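Local atomic coordinates of dihydroxyacetone kinase (Citrobacter freundii, PDB entry 1UN8), a protein that catalyses the ATP-dependent phosphorylation of dihydroxyacetone to dihydroxyacetone phosphate, working as a homodimer with a divalent metal cation. Residues T186-V191 and S304-V309; V256-L261 and D286-P291; L239-L244 and A277-H282; A213-G218 and S226-Q231; G190-S195 and L298-F303. All blocks are in the same frame, centred on the assembly; numbering follows the deposited sequence.

Contact 1 of 5, residues T186-V191 and S304-V309; sequences TFSLGV and SLTAIV
F187 and A307 exchange two backbone hydrogen bonds, F187 N to A307 O at 2.9 Å and A307 N to F187 O at 2.8 Å. Two residues further on, L189 and L305 repeat the pattern, with L189 N to L305 O at 3.0 Å and L305 N to L189 O at 2.9 Å. S188-T306 lies between them as a non-hydrogen-bonded pair, and T186-I308 and G190-S304 flank them, so the register is regular antiparallel, and the strand directions differ by 170°. The two strands sit in the middle of the mixed six-stranded sheet of the DhaK domain, and successive residues alternate between its faces. F187, L189, L305 and A307 share the face packed under helix 233-247, where L189 meets M240. T186, S188, T306 and I308 share the opposite face, where T306 and I308 touch L157 of helix 155-167. The side-chain polar contact lies on this face: S188 OG and T306 OG1 approach to 2.6 Å, and S188 OG is also hydrogen-bonded to D139. With chi1 of -62°, T306 holds OG1 anti to its carbonyl carbon and leaves CG2 anti to the backbone N, where it makes an apolar touch on T186 CG2 at 3.5 Å. The F187 ring presents its edge to the A307 carbonyl oxygen, CD1 to O 3.7 Å, while the T186 hydroxyl, bonded to A182 O, has its OG1 beside the I308 CD1 methyl.

Contact 2 of 5, residues V256-L261 and D286-P291; sequences VMINNL and DWLIGP
I258 fits between two partners on the neighbouring strand: its CD1 methyl abuts L288 CD2 at 3.7 Å, while its CG2 lies beside P291 CB at 4.0 Å, the two side chains pointing the same way. With chi1 of -53°, CG1 of I258 is anti to the carbonyl carbon, leading CD1 to L288, and CG2 is anti to the backbone N, beside P291. On the other face M257 and I289 meet through their beta carbons, CB to CB 3.8 Å, and I289 CD1 folds back over the V256 carbonyl, 3.4 Å from its O. G290 adds no bump, so the chain can close in with P291 CA only 3.2 Å from I258 O; the peptide before P291 is cis and the strand turns a corner there. The parallel register rests on V256 N to W287 O (2.9 Å), I289 N to V256 O (2.8 Å) and I258 N to I289 O (2.8 Å). The strands are the two ends of a beta-alpha-beta crossover through helix 266-277, whose L276 lies against V256 and L288. Helix 155-167 flanks M257 on the opposite face, strand 301-309 borders the 256-260 strand, and I22 of the second subunit packs on L288.

Contact 3 of 5, residues L239-L244 and A277-H282; sequences LMVDKL and ASSPLH
The pyrrolidine ring of P280 turns its CD corner to V241, CD to CG1 4.1 Å; no aromatic or amide plane takes part, so the contact is mainly of methyl and methylene groups, with one serine hydroxyl. V241 carries most of it. Its CG1 also reaches L281 CB at 3.6 Å, and its CG2 rests on S279, 3.6 Å from CB and 3.5 Å from OG. With chi1 of 169°, CG1 is anti to the valine's own N and CG2 is beside that N, which spreads the two methyls over successive residues of the loop. All three loop residues point their side chains, at the first bond, toward the helix, and the valine directs its own back at them. The arrangement joins helix 233-247 to the loop that follows helix 266-277 and leads into strand 285-292, so the connection leaving helix 266-277 is laid against helix 233-247; both helices pack on F303 of the sheet. The loop makes a type I beta turn from S279 to H282, bringing S279, P280 and L281 round V241. S279 OG is hydrogen-bonded to L276 O near the end of the preceding helix, which accounts for the polar end of a side chain that otherwise faces valine methyls. One helical turn on, L244 CD1 makes a loose contact with L281 CD2 at 4.5 Å, while L244 also meets F187 and L305 in the sheet below.

Contact 4 of 5, residues A213-G218 and S226-Q231; sequences AELGMG and SVIDTQ
A213 and I228 are joined by two backbone hydrogen bonds, A213 N to I228 O at 2.9 Å and I228 N to A213 O at 2.7 Å, the second nearly straight with an angle of 173° at the hydrogen. L215 N to S226 O follows at 2.8 Å but is bent to 133°, and its donor stands above the carbonyl plane; the return bond from S226 N to L215 O, at 3.3 Å, is weak. The ladder therefore loosens toward the turn. Side chains add one firm apolar touch: I228 CD1 lies against L215 CB at 3.6 Å, placed there by a chi1 of -62°, which sets CG1 anti to the isoleucine carbonyl carbon and beside its N. A213 CB meets T230 O at 3.8 Å. The two strands form a beta hairpin at the edge of the DhaK sheet, and the loop between them carries H220, the active-site histidine that forms the tele-hemiaminal intermediate. In the second shell, E214 is turned to the other face from L215 and I228; its carboxylate makes a salt bridge to R207 and hydrogen bonds to G224 N and H209, tying the strand to the chain on both sides of it. Behind the apolar pair is helix 233-247, where L215 meets M240 and I228 meets L239. Further along, Q231 OE1 is hydrogen-bonded to F4 N of the second subunit.

Contact 5 of 5, residues G190-S195 and L298-F303; sequences GVALSS and LDMKGF
V191 packs its CG1 methyl over one face of the F303 ring, 3.7 Å from the centroid and 23° off the ring normal, a CH-pi contact offset toward the rim. Its chi1 of 66° places CG1 between backbone N and carbonyl carbon, on the side where the ring lies. Backbone bonds clamp the same pair, V191 N to F303 O at 3.0 Å and F303 N to V191 O at 2.9 Å. Close by, A192 and G302 face each other with their CA atoms only 3.6 Å apart, an approach made possible by the lack of a side chain on G302, and M300 CE adds a touch on A192 CB at 3.8 Å. L193 N to K301 O, at 2.8 Å and 177°, is the last strong rung. The paired strands are central in the DhaK sheet, and the contact also borders the dimer interface: F5 of the second subunit meets the F303 ring edge-to-face. Beyond L193 the strand turns a corner and the pairing loosens. K301 N to S194 O is long and weak, and K301 centres an inverse gamma turn; a water accepts from K301 N and donates to S195 O at 2.8 Å, bridging the partly exposed side. From K301 the extended chain carries NZ to salt bridges with E268 and with D299 of the second subunit. The side chain of S195 is about 8 Å from that of the active-site H220.

How the contacts relate
Contacts 1, 2, 4 and 5 are pairings within a single mixed sheet of the DhaK domain. Contact 4 lies at one edge, contacts 1 and 5 share the middle strands 186-192 and 301-309, and contact 2 ends the other edge; the centres of contacts 2 and 4 are 20 Å apart. Contact 3 packs helix 233-247 above, its M240 touching contacts 1, 4 and 5. Along the chain, strand 186-192 opens and 301-309 closes the series, with contact 4 coming before contacts 2 and 3, whose segments alternate. The most distant partners in sequence are thus neighbours at the centre, and contacts 4 and 5 approach the active-site histidine.

Contact 1 of 5, residues T186-V191 and S304-V309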
# COMPACT_ATOMS: atom_id res chain seq x y z
N THR A 186 23.70 4.15 -7.40
CA THR A 186 22.44 3.62 -6.93
C THR A 186 22.38 2.11 -7.11
O THR A 186 22.64 1.59 -8.20
CB THR A 186 21.26 4.29 -7.67
OG1 THR A 186 21.32 5.71 -7.43
CG2 THR A 186 19.93 3.76 -7.16
N PHE A 187 22.06 1.42 -6.03
CA PHE A 187 21.98 -0.04 -6.03
C PHE A 187 20.67 -0.51 -5.38
O PHE A 187 20.34 -0.12 -4.25
CB PHE A 187 23.19 -0.63 -5.29
CG PHE A 187 24.51 -0.03 -5.73
CD1 PHE A 187 24.92 1.21 -5.26
CD2 PHE A 187 25.30 -0.68 -6.68
CE1 PHE A 187 26.09 1.80 -5.72
CE2 PHE A 187 26.47 -0.10 -7.15
CZ PHE A 187 26.86 1.14 -6.67
N SER A 188 19.93 -1.34 -6.09
CA SER A 188 18.66 -1.84 -5.58
C SER A 188 18.54 -3.36 -5.64
O SER A 188 19.11 -4.00 -6.52
CB SER A 188 17.51 -1.21 -6.36
OG SER A 188 17.64 0.19 -6.39
N LEU A 189 17.80 -3.90 -4.68
CA LEU A 189 17.56 -5.33 -4.61
C LEU A 189 16.14 -5.56 -4.10
O LEU A 189 15.75 -5.03 -3.07
CB LEU A 189 18.56 -6.01 -3.68
CG LEU A 189 18.40 -7.52 -3.52
CD1 LEU A 189 18.43 -8.18 -4.89
CD2 LEU A 189 19.52 -8.07 -2.61
N GLY A 190 15.37 -6.34 -4.84
CA GLY A 190 14.00 -6.60 -4.43
C GLY A 190 13.74 -8.06 -4.09
O GLY A 190 14.51 -8.96 -4.44
N VAL A 191 12.64 -8.29 -3.38
CA VAL A 191 12.26 -9.64 -3.00
C VAL A 191 10.75 -9.67 -2.96
O VAL A 191 10.12 -8.66 -2.61
CB VAL A 191 12.83 -10.03 -1.61
CG1 VAL A 191 12.20 -9.18 -0.52
CG2 VAL A 191 12.60 -11.51 -1.35
N SER A 304 11.53 -3.54 -1.96
CA SER A 304 12.88 -3.38 -2.47
C SER A 304 13.67 -2.45 -1.57
O SER A 304 13.09 -1.61 -0.88
CB SER A 304 12.86 -2.89 -3.91
OG SER A 304 12.26 -1.61 -4.01
N LEU A 305 14.98 -2.64 -1.55
CA LEU A 305 15.86 -1.81 -0.77
C LEU A 305 16.85 -1.16 -1.73
O LEU A 305 17.56 -1.86 -2.46
CB LEU A 305 16.62 -2.65 0.25
CG LEU A 305 15.79 -3.20 1.39
CD1 LEU A 305 16.63 -4.15 2.23
CD2 LEU A 305 15.26 -2.05 2.22
N THR A 306 16.86 0.17 -1.75
CA THR A 306 17.78 0.91 -2.61
C THR A 306 18.76 1.74 -1.79
O THR A 306 18.36 2.54 -0.94
CB THR A 306 17.06 1.87 -3.55
OG1 THR A 306 16.21 1.13 -4.43
CG2 THR A 306 18.07 2.63 -4.37
N ALA A 307 20.05 1.55 -2.04
CA ALA A 307 21.09 2.30 -1.36
C ALA A 307 21.76 3.22 -2.37
O ALA A 307 22.12 2.79 -3.47
CB ALA A 307 22.12 1.35 -0.75
N ILE A 308 21.88 4.49 -2.01
CA ILE A 308 22.55 5.48 -2.85
C ILE A 308 23.69 6.09 -2.04
O ILE A 308 23.50 6.49 -0.89
CB ILE A 308 21.60 6.61 -3.29
CG1 ILE A 308 22.39 7.66 -4.05
CG2 ILE A 308 20.90 7.23 -2.08
CD1 ILE A 308 21.84 7.96 -5.43
N VAL A 309 24.89 6.13 -2.63
CA VAL A 309 26.06 6.67 -1.96
C VAL A 309 25.98 8.18 -1.89
O VAL A 309 25.76 8.85 -2.89
CB VAL A 309 27.36 6.28 -2.70
CG1 VAL A 309 28.57 6.85 -1.97
CG2 VAL A 309 27.46 4.77 -2.80

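Contact 2 of 5, residues V256-L261 and D286-P291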
# COMPACT_ATOMS: atom_id res chain seq x y z
N VAL A 256 18.96 5.22 2.28
CA VAL A 256 18.32 3.97 1.88
C VAL A 256 16.82 4.14 1.70
O VAL A 256 16.13 4.68 2.57
CB VAL A 256 18.58 2.85 2.93
CG1 VAL A 256 17.73 1.63 2.64
CG2 VAL A 256 20.06 2.48 2.92
N MET A 257 16.33 3.66 0.56
CA MET A 257 14.91 3.75 0.27
C MET A 257 14.22 2.39 0.41
O MET A 257 14.58 1.42 -0.27
CB MET A 257 14.70 4.30 -1.14
CG MET A 257 13.28 4.15 -1.65
SD MET A 257 13.01 5.01 -3.22
CE MET A 257 14.28 4.26 -4.24
N ILE A 258 13.25 2.32 1.31
CA ILE A 258 12.47 1.10 1.54
C ILE A 258 11.17 1.26 0.76
O ILE A 258 10.27 2.00 1.16
CB ILE A 258 12.14 0.91 3.04
CG1 ILE A 258 13.43 0.99 3.86
CG2 ILE A 258 11.46 -0.42 3.27
CD1 ILE A 258 13.38 1.97 5.00
N ASN A 259 11.09 0.55 -0.36
CA ASN A 259 9.97 0.60 -1.28
C ASN A 259 9.03 -0.61 -1.20
O ASN A 259 9.47 -1.76 -1.21
CB ASN A 259 10.51 0.74 -2.70
CG ASN A 259 9.41 0.73 -3.76
OD1 ASN A 259 8.54 1.61 -3.78
ND2 ASN A 259 9.45 -0.25 -4.66
N ASN A 260 7.74 -0.34 -1.14
CA ASN A 260 6.74 -1.39 -1.07
C ASN A 260 6.30 -1.68 -2.50
O ASN A 260 5.74 -0.79 -3.16
CB ASN A 260 5.55 -0.93 -0.25
CG ASN A 260 4.55 -2.06 -0.00
OD1 ASN A 260 4.39 -2.95 -0.84
ND2 ASN A 260 3.88 -2.01 1.14
N LEU A 261 6.53 -2.90 -2.99
CA LEU A 261 6.14 -3.21 -4.36
C LEU A 261 4.62 -3.16 -4.59
O LEU A 261 4.16 -3.22 -5.74
CB LEU A 261 6.71 -4.57 -4.79
CG LEU A 261 8.11 -4.62 -5.42
CD1 LEU A 261 8.64 -3.22 -5.70
CD2 LEU A 261 9.04 -5.36 -4.51
N ASP A 286 22.22 7.61 6.91
CA ASP A 286 21.97 8.96 7.43
C ASP A 286 20.56 9.37 7.07
O ASP A 286 20.03 10.35 7.60
CB ASP A 286 22.96 9.99 6.87
CG ASP A 286 24.37 9.81 7.40
OD1 ASP A 286 24.50 9.40 8.58
OD2 ASP A 286 25.34 10.08 6.66
N TRP A 287 19.95 8.63 6.15
CA TRP A 287 18.59 8.93 5.74
C TRP A 287 17.80 7.70 5.29
O TRP A 287 18.34 6.77 4.71
CB TRP A 287 18.57 9.96 4.60
CG TRP A 287 19.32 11.23 4.88
CD1 TRP A 287 20.60 11.53 4.52
CD2 TRP A 287 18.82 12.38 5.59
NE1 TRP A 287 20.94 12.78 4.96
CE2 TRP A 287 19.87 13.33 5.62
CE3 TRP A 287 17.61 12.69 6.20
CZ2 TRP A 287 19.73 14.57 6.24
CZ3 TRP A 287 17.47 13.93 6.82
CH2 TRP A 287 18.53 14.85 6.83
N LEU A 288 16.50 7.72 5.60
CA LEU A 288 15.58 6.67 5.17
C LEU A 288 14.55 7.33 4.27
O LEU A 288 14.08 8.43 4.55
CB LEU A 288 14.85 6.03 6.35
CG LEU A 288 15.59 5.03 7.22
CD1 LEU A 288 14.61 4.45 8.22
CD2 LEU A 288 16.18 3.92 6.37
N ILE A 289 14.23 6.67 3.17
CA ILE A 289 13.22 7.16 2.25
C ILE A 289 12.19 6.03 2.27
O ILE A 289 12.43 4.94 1.73
CB ILE A 289 13.75 7.37 0.81
CG1 ILE A 289 14.92 8.37 0.79
CG2 ILE A 289 12.65 7.94 -0.05
CD1 ILE A 289 16.20 7.81 1.35
N GLY A 290 11.06 6.27 2.93
CA GLY A 290 10.02 5.26 3.05
C GLY A 290 10.10 4.71 4.46
O GLY A 290 10.76 5.32 5.29
N PRO A 291 9.49 3.55 4.77
CA PRO A 291 8.73 2.68 3.87
C PRO A 291 7.54 3.36 3.21
O PRO A 291 6.79 4.07 3.87
CB PRO A 291 8.32 1.52 4.77
CG PRO A 291 8.22 2.15 6.11
CD PRO A 291 9.45 3.03 6.14

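Contact 3 of 5, residues L239-L244 and A277-H282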
# COMPACT_ATOMS: atom_id res chain seq x y z
N LEU A 239 20.17 -11.00 4.21
CA LEU A 239 20.69 -11.58 2.99
C LEU A 239 20.79 -10.46 1.96
O LEU A 239 21.79 -10.34 1.23
CB LEU A 239 19.76 -12.68 2.50
CG LEU A 239 19.96 -13.20 1.07
CD1 LEU A 239 21.44 -13.49 0.80
CD2 LEU A 239 19.13 -14.45 0.87
N MET A 240 19.75 -9.64 1.90
CA MET A 240 19.68 -8.53 0.97
C MET A 240 20.75 -7.51 1.31
O MET A 240 21.42 -6.98 0.42
CB MET A 240 18.30 -7.89 1.03
CG MET A 240 17.22 -8.74 0.38
SD MET A 240 15.52 -8.12 0.55
CE MET A 240 15.39 -6.99 -0.87
N VAL A 241 20.92 -7.25 2.59
CA VAL A 241 21.92 -6.28 3.01
C VAL A 241 23.32 -6.73 2.62
O VAL A 241 24.16 -5.91 2.23
CB VAL A 241 21.83 -6.02 4.52
CG1 VAL A 241 23.05 -5.22 5.00
CG2 VAL A 241 20.57 -5.25 4.82
N ASP A 242 23.59 -8.03 2.71
CA ASP A 242 24.91 -8.52 2.34
C ASP A 242 25.19 -8.17 0.89
O ASP A 242 26.20 -7.53 0.58
CB ASP A 242 25.01 -10.04 2.53
CG ASP A 242 25.14 -10.44 3.98
OD1 ASP A 242 25.81 -9.70 4.74
OD2 ASP A 242 24.59 -11.50 4.37
N LYS A 243 24.28 -8.58 0.00
CA LYS A 243 24.44 -8.32 -1.42
C LYS A 243 24.55 -6.84 -1.71
O LYS A 243 25.29 -6.44 -2.62
CB LYS A 243 23.28 -8.94 -2.19
CG LYS A 243 23.30 -10.45 -2.07
CD LYS A 243 22.23 -11.14 -2.87
CE LYS A 243 22.38 -12.64 -2.74
NZ LYS A 243 23.77 -13.09 -3.09
N LEU A 244 23.85 -6.01 -0.94
CA LEU A 244 23.95 -4.58 -1.15
C LEU A 244 25.36 -4.13 -0.77
O LEU A 244 25.99 -3.37 -1.50
CB LEU A 244 22.92 -3.82 -0.32
CG LEU A 244 21.52 -3.69 -0.94
CD1 LEU A 244 20.55 -3.12 0.08
CD2 LEU A 244 21.57 -2.81 -2.17
N ALA A 277 17.29 -1.37 10.07
CA ALA A 277 17.93 -0.54 11.09
C ALA A 277 18.86 -1.34 11.99
O ALA A 277 19.75 -0.79 12.63
CB ALA A 277 16.86 0.15 11.94
N SER A 278 18.65 -2.65 12.02
CA SER A 278 19.47 -3.53 12.84
C SER A 278 20.47 -4.32 12.01
O SER A 278 21.17 -5.18 12.53
CB SER A 278 18.58 -4.50 13.60
OG SER A 278 17.57 -3.81 14.30
N SER A 279 20.52 -4.04 10.71
CA SER A 279 21.42 -4.76 9.83
C SER A 279 22.81 -4.13 9.85
O SER A 279 22.99 -3.01 10.31
CB SER A 279 20.87 -4.77 8.39
OG SER A 279 20.98 -3.50 7.78
N PRO A 280 23.82 -4.86 9.36
CA PRO A 280 25.19 -4.36 9.33
C PRO A 280 25.28 -3.07 8.52
O PRO A 280 26.30 -2.39 8.54
CB PRO A 280 25.96 -5.50 8.69
CG PRO A 280 25.18 -6.70 9.09
CD PRO A 280 23.76 -6.26 8.90
N LEU A 281 24.21 -2.75 7.80
CA LEU A 281 24.15 -1.56 6.96
C LEU A 281 23.84 -0.32 7.79
O LEU A 281 24.07 0.82 7.37
CB LEU A 281 23.08 -1.76 5.90
CG LEU A 281 22.91 -0.72 4.81
CD1 LEU A 281 24.21 -0.55 4.06
CD2 LEU A 281 21.83 -1.17 3.87
N HIS A 282 23.33 -0.57 8.98
CA HIS A 282 22.92 0.43 9.95
C HIS A 282 23.84 1.63 10.23
O HIS A 282 23.41 2.78 10.12
CB HIS A 282 22.58 -0.31 11.26
CG HIS A 282 22.79 0.49 12.51
ND1 HIS A 282 22.07 1.62 12.80
CD2 HIS A 282 23.63 0.29 13.55
CE1 HIS A 282 22.45 2.09 13.98
NE2 HIS A 282 23.40 1.29 14.46

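Contact 4 of 5, residues A213-G218 and S226-Q231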
# COMPACT_ATOMS: atom_id res chain seq x y z
N ALA A 213 10.66 -17.25 -0.61
CA ALA A 213 10.64 -15.91 -1.19
C ALA A 213 11.53 -15.79 -2.41
O ALA A 213 12.70 -16.18 -2.38
CB ALA A 213 11.07 -14.89 -0.14
N GLU A 214 10.99 -15.22 -3.48
CA GLU A 214 11.75 -15.06 -4.71
C GLU A 214 12.58 -13.77 -4.72
O GLU A 214 12.05 -12.66 -4.83
CB GLU A 214 10.82 -15.09 -5.92
CG GLU A 214 11.54 -14.92 -7.24
CD GLU A 214 10.66 -15.24 -8.44
OE1 GLU A 214 10.90 -14.63 -9.52
OE2 GLU A 214 9.76 -16.10 -8.33
N LEU A 215 13.89 -13.93 -4.58
CA LEU A 215 14.79 -12.79 -4.58
C LEU A 215 14.96 -12.28 -6.01
O LEU A 215 15.22 -13.06 -6.93
CB LEU A 215 16.15 -13.18 -4.01
CG LEU A 215 17.18 -12.06 -3.95
CD1 LEU A 215 16.72 -11.02 -2.96
CD2 LEU A 215 18.52 -12.61 -3.53
N GLY A 216 14.81 -10.97 -6.20
CA GLY A 216 15.00 -10.40 -7.52
C GLY A 216 13.83 -10.45 -8.49
O GLY A 216 14.02 -10.17 -9.68
N MET A 217 12.64 -10.80 -8.03
CA MET A 217 11.50 -10.81 -8.94
C MET A 217 11.39 -9.41 -9.56
O MET A 217 11.46 -8.39 -8.85
CB MET A 217 10.21 -11.15 -8.19
CG MET A 217 9.01 -11.29 -9.10
SD MET A 217 7.44 -11.69 -8.25
CE MET A 217 7.74 -13.46 -7.85
N GLY A 218 11.23 -9.36 -10.87
CA GLY A 218 11.13 -8.09 -11.57
C GLY A 218 9.86 -7.30 -11.33
O GLY A 218 8.85 -7.88 -10.90
N SER A 226 16.91 -15.88 -7.51
CA SER A 226 16.95 -17.06 -6.67
C SER A 226 15.73 -17.16 -5.79
O SER A 226 14.86 -16.29 -5.83
CB SER A 226 18.21 -17.01 -5.81
OG SER A 226 18.24 -18.05 -4.86
N VAL A 227 15.66 -18.23 -4.99
CA VAL A 227 14.55 -18.46 -4.07
C VAL A 227 15.09 -18.67 -2.67
O VAL A 227 15.95 -19.53 -2.48
CB VAL A 227 13.74 -19.72 -4.46
CG1 VAL A 227 12.68 -20.00 -3.41
CG2 VAL A 227 13.09 -19.53 -5.82
N ILE A 228 14.62 -17.90 -1.69
CA ILE A 228 15.07 -18.04 -0.30
C ILE A 228 14.14 -19.04 0.39
O ILE A 228 12.92 -18.91 0.27
CB ILE A 228 15.00 -16.69 0.51
CG1 ILE A 228 15.90 -15.59 -0.08
CG2 ILE A 228 15.46 -16.93 1.91
CD1 ILE A 228 16.31 -15.81 -1.49
N ASP A 229 14.71 -20.00 1.11
CA ASP A 229 13.93 -21.04 1.79
C ASP A 229 13.17 -20.58 3.03
O ASP A 229 12.78 -21.40 3.85
CB ASP A 229 14.83 -22.23 2.15
CG ASP A 229 15.78 -21.92 3.30
OD1 ASP A 229 16.12 -20.74 3.51
OD2 ASP A 229 16.21 -22.88 3.98
N THR A 230 12.97 -19.28 3.17
CA THR A 230 12.23 -18.76 4.32
C THR A 230 11.64 -17.40 3.99
O THR A 230 12.01 -16.79 2.99
CB THR A 230 13.14 -18.61 5.55
OG1 THR A 230 12.34 -18.24 6.68
CG2 THR A 230 14.22 -17.55 5.31
N GLN A 231 10.72 -16.95 4.83
CA GLN A 231 10.09 -15.64 4.66
C GLN A 231 10.43 -14.78 5.86
O GLN A 231 9.97 -13.64 5.98
CB GLN A 231 8.57 -15.78 4.55
CG GLN A 231 8.13 -16.54 3.31
CD GLN A 231 6.62 -16.50 3.14
OE1 GLN A 231 5.91 -15.91 3.96
NE2 GLN A 231 6.13 -17.13 2.08

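Contact 5 of 5, residues G190-S195 and L298-F303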
# COMPACT_ATOMS: atom_id res chain seq x y z
N GLY A 190 15.37 -6.34 -4.84
CA GLY A 190 14.00 -6.60 -4.43
C GLY A 190 13.74 -8.06 -4.09
O GLY A 190 14.51 -8.96 -4.44
N VAL A 191 12.64 -8.29 -3.38
CA VAL A 191 12.26 -9.64 -3.00
C VAL A 191 10.75 -9.67 -2.96
O VAL A 191 10.12 -8.66 -2.61
CB VAL A 191 12.83 -10.03 -1.61
CG1 VAL A 191 12.20 -9.18 -0.52
CG2 VAL A 191 12.60 -11.51 -1.35
N ALA A 192 10.16 -10.81 -3.33
CA ALA A 192 8.72 -10.94 -3.33
C ALA A 192 8.24 -12.32 -2.91
O ALA A 192 8.91 -13.33 -3.15
CB ALA A 192 8.18 -10.59 -4.71
N LEU A 193 7.07 -12.35 -2.26
CA LEU A 193 6.46 -13.60 -1.81
C LEU A 193 5.52 -14.08 -2.90
O LEU A 193 5.22 -15.27 -2.98
CB LEU A 193 5.70 -13.38 -0.50
CG LEU A 193 6.58 -12.83 0.62
CD1 LEU A 193 5.80 -12.80 1.94
CD2 LEU A 193 7.84 -13.68 0.76
N SER A 194 5.05 -13.17 -3.73
CA SER A 194 4.17 -13.54 -4.84
C SER A 194 4.13 -12.45 -5.90
O SER A 194 4.34 -11.28 -5.62
CB SER A 194 2.75 -13.84 -4.34
OG SER A 194 2.18 -12.73 -3.70
N SER A 195 3.87 -12.85 -7.14
CA SER A 195 3.81 -11.86 -8.20
C SER A 195 2.52 -11.05 -8.06
O SER A 195 1.80 -11.19 -7.07
CB SER A 195 3.88 -12.54 -9.56
OG SER A 195 4.15 -11.59 -10.57
N LEU A 298 2.13 -3.23 -9.43
CA LEU A 298 0.73 -3.43 -9.13
C LEU A 298 0.64 -3.84 -7.66
O LEU A 298 1.19 -3.15 -6.80
CB LEU A 298 0.14 -4.49 -10.06
CG LEU A 298 0.05 -3.96 -11.51
CD1 LEU A 298 -0.45 -5.04 -12.45
CD2 LEU A 298 -0.88 -2.78 -11.53
N ASP A 299 -0.00 -4.97 -7.35
CA ASP A 299 -0.12 -5.39 -5.96
C ASP A 299 0.89 -6.45 -5.51
O ASP A 299 0.67 -7.15 -4.52
CB ASP A 299 -1.54 -5.88 -5.69
CG ASP A 299 -1.88 -7.15 -6.43
OD1 ASP A 299 -1.13 -7.53 -7.35
OD2 ASP A 299 -2.92 -7.76 -6.11
N MET A 300 2.01 -6.54 -6.21
CA MET A 300 3.06 -7.50 -5.88
C MET A 300 3.42 -7.48 -4.40
O MET A 300 3.79 -6.44 -3.86
CB MET A 300 4.31 -7.21 -6.71
CG MET A 300 5.44 -8.20 -6.52
SD MET A 300 6.58 -8.14 -7.92
CE MET A 300 8.02 -7.59 -7.08
N LYS A 301 3.33 -8.63 -3.74
CA LYS A 301 3.68 -8.67 -2.34
C LYS A 301 5.17 -8.86 -2.12
O LYS A 301 5.63 -9.94 -1.77
CB LYS A 301 2.90 -9.76 -1.60
CG LYS A 301 3.19 -9.78 -0.10
CD LYS A 301 2.05 -10.29 0.75
CE LYS A 301 2.34 -9.98 2.22
NZ LYS A 301 1.23 -10.33 3.17
N GLY A 302 5.92 -7.78 -2.32
CA GLY A 302 7.36 -7.79 -2.13
C GLY A 302 7.82 -6.37 -1.82
O GLY A 302 7.01 -5.44 -1.86
N PHE A 303 9.10 -6.19 -1.52
CA PHE A 303 9.62 -4.85 -1.23
C PHE A 303 11.01 -4.76 -1.81
O PHE A 303 11.61 -5.77 -2.15
CB PHE A 303 9.65 -4.59 0.28
CG PHE A 303 10.63 -5.45 1.03
CD1 PHE A 303 11.97 -5.05 1.16
CD2 PHE A 303 10.24 -6.66 1.60
CE1 PHE A 303 12.90 -5.85 1.84
CE2 PHE A 303 11.16 -7.47 2.29
CZ PHE A 303 12.49 -7.07 2.40
O HOH W 1 0.96 -10.77 -4.46